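Local structure of endoglucanase (Humicola insolens, 1DYS) at residues Q122-A127 / S168-S173. The protein hydrolyses internal beta-1,4-glucosidic linkages of cellulose as a family 6 endoglucanase, contributing to the breakdown of plant biomass. Residues are numbered along the deposited sequence; the frame is centred on the assembly and turned at random.
Sequences QKLKAA and SQLQAS
The flat peptide carbonyl of Q169 receives the ammonium of K125 over one face: NZ lies 3.0 Å from Q169 O, 52° out of the carbonyl plane, with a C=O...N angle of 126°, so the hydrogen bond uses neither lone pair. The K125 methylene CE also comes within 3.2 Å of Q169 O. The flat side-chain amide of Q169 joins through water: its OE1 accepts from a water 2.7 Å away, which in turn accepts from K125 NZ. A second water, 2.7 Å from K125 NZ, donates to S168 O and accepts from Q171 N, tying the ammonium to the backbone of S168 and Q171. K125 reaches this site because CG sits beside its backbone N (chi1 -73°) and the rest of the chain is fully extended. Three bonds thus grip NZ, and its positive charge probably polarises the Q169 carbonyl, and through the water that of S168. On the buried side, L124 CD2 and L170 CD2 make a loose apolar contact at 4.4 Å. The Q171 amide turns to other partners, K212 N and I167 O. The contact joins the C-terminal end of helix 108-126 to the segment that leads from helix 150-169 into strand 175-180 of the distorted alpha/beta barrel of family 6: L124 packs on F132 and V134 of strand 132-136, L170 on L177 of strand 175-180, and K123 pairs with D63 of helix 60-74.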
loop_
_atom_site.group_PDB
_atom_site.type_symbol
_atom_site.label_atom_id
_atom_site.label_comp_id
_atom_site.label_asym_id
_atom_site.label_seq_id
_atom_site.Cartn_x
_atom_site.Cartn_y
_atom_site.Cartn_z
ATOM N N GLN A 122 11.414 -9.742 -19.942
ATOM C CA GLN A 122 11.809 -11.140 -20.134
ATOM C C GLN A 122 10.576 -12.015 -20.279
ATOM O O GLN A 122 10.502 -12.865 -21.179
ATOM C CB GLN A 122 12.641 -11.619 -18.931
ATOM C CG GLN A 122 13.009 -13.105 -18.979
ATOM C CD GLN A 122 13.744 -13.513 -17.711
ATOM O OE1 GLN A 122 14.128 -12.700 -16.863
ATOM N NE2 GLN A 122 13.968 -14.813 -17.548
ATOM N N LYS A 123 9.610 -11.834 -19.360
ATOM C CA LYS A 123 8.402 -12.646 -19.400
ATOM C C LYS A 123 7.573 -12.427 -20.655
ATOM O O LYS A 123 7.084 -13.383 -21.258
ATOM C CB LYS A 123 7.524 -12.200 -18.196
ATOM C CG LYS A 123 8.093 -12.809 -16.906
ATOM C CD LYS A 123 7.180 -12.332 -15.763
ATOM C CE LYS A 123 7.830 -12.624 -14.403
ATOM N NZ LYS A 123 7.995 -14.071 -14.166
ATOM N N LEU A 124 7.467 -11.178 -21.122
ATOM C CA LEU A 124 6.676 -10.957 -22.343
ATOM C C LEU A 124 7.426 -11.424 -23.590
ATOM O O LEU A 124 6.763 -11.975 -24.472
ATOM C CB LEU A 124 6.288 -9.482 -22.477
ATOM C CG LEU A 124 4.974 -9.068 -21.802
ATOM C CD1 LEU A 124 5.011 -9.312 -20.297
ATOM C CD2 LEU A 124 4.783 -7.574 -22.026
ATOM N N LYS A 125 8.738 -11.219 -23.663
ATOM C CA LYS A 125 9.465 -11.643 -24.880
ATOM C C LYS A 125 9.518 -13.156 -24.935
ATOM O O LYS A 125 9.553 -13.710 -26.045
ATOM C CB LYS A 125 10.863 -11.010 -24.927
ATOM C CG LYS A 125 10.821 -9.518 -25.253
ATOM C CD LYS A 125 12.212 -8.876 -25.242
ATOM C CE LYS A 125 12.070 -7.430 -25.697
ATOM N NZ LYS A 125 13.331 -6.676 -25.620
ATOM N N ALA A 126 9.479 -13.854 -23.803
ATOM C CA ALA A 126 9.461 -15.333 -23.846
ATOM C C ALA A 126 8.124 -15.824 -24.356
ATOM O O ALA A 126 8.042 -16.832 -25.072
ATOM C CB ALA A 126 9.763 -15.890 -22.464
ATOM N N ALA A 127 7.043 -15.094 -24.055
ATOM C CA ALA A 127 5.714 -15.542 -24.478
ATOM C C ALA A 127 5.343 -14.941 -25.814
ATOM O O ALA A 127 4.360 -14.205 -25.989
ATOM C CB ALA A 127 4.691 -15.172 -23.388
ATOM N N SER A 168 11.963 1.268 -24.460
ATOM C CA SER A 168 13.098 0.635 -25.157
ATOM C C SER A 168 13.164 -0.859 -24.942
ATOM O O SER A 168 13.647 -1.605 -25.815
ATOM C CB SER A 168 14.431 1.282 -24.757
ATOM O OG SER A 168 14.983 0.903 -23.495
ATOM N N GLN A 169 12.791 -1.361 -23.763
ATOM C CA GLN A 169 12.877 -2.782 -23.491
ATOM C C GLN A 169 11.698 -3.633 -23.954
ATOM O O GLN A 169 11.768 -4.856 -23.842
ATOM C CB GLN A 169 12.999 -3.030 -21.972
ATOM C CG GLN A 169 14.388 -2.650 -21.445
ATOM C CD GLN A 169 15.315 -3.808 -21.782
ATOM O OE1 GLN A 169 15.069 -4.978 -21.444
ATOM N NE2 GLN A 169 16.355 -3.499 -22.540
ATOM N N LEU A 170 10.627 -3.019 -24.438
ATOM C CA LEU A 170 9.413 -3.723 -24.792
ATOM C C LEU A 170 9.042 -3.591 -26.254
ATOM O O LEU A 170 7.885 -3.374 -26.626
ATOM C CB LEU A 170 8.261 -3.162 -23.910
ATOM C CG LEU A 170 8.480 -3.524 -22.432
ATOM C CD1 LEU A 170 7.508 -2.715 -21.551
ATOM C CD2 LEU A 170 8.304 -4.990 -22.126
ATOM N N GLN A 171 10.067 -3.613 -27.126
ATOM C CA GLN A 171 9.785 -3.555 -28.564
ATOM C C GLN A 171 9.698 -4.981 -29.109
ATOM O O GLN A 171 10.702 -5.698 -29.065
ATOM C CB GLN A 171 10.927 -2.825 -29.260
ATOM C CG GLN A 171 11.149 -1.383 -28.926
ATOM C CD GLN A 171 9.993 -0.469 -29.295
ATOM O OE1 GLN A 171 9.648 -0.331 -30.468
ATOM N NE2 GLN A 171 9.417 0.153 -28.283
ATOM N N ALA A 172 8.540 -5.410 -29.584
ATOM C CA ALA A 172 8.375 -6.752 -30.153
ATOM C C ALA A 172 7.086 -6.757 -30.968
ATOM O O ALA A 172 6.212 -5.926 -30.678
ATOM C CB ALA A 172 8.316 -7.815 -29.085
ATOM N N SER A 173 6.930 -7.609 -31.978
ATOM C CA SER A 173 5.696 -7.556 -32.756
ATOM C C SER A 173 4.455 -8.003 -32.000
ATOM O O SER A 173 3.356 -7.706 -32.480
ATOM C CB SER A 173 5.883 -8.400 -34.023
ATOM O OG SER A 173 5.853 -9.775 -33.713
HETATM O O HOH W 1 12.969 -4.205 -26.746
HETATM O O HOH W 2 14.877 -6.893 -23.319
#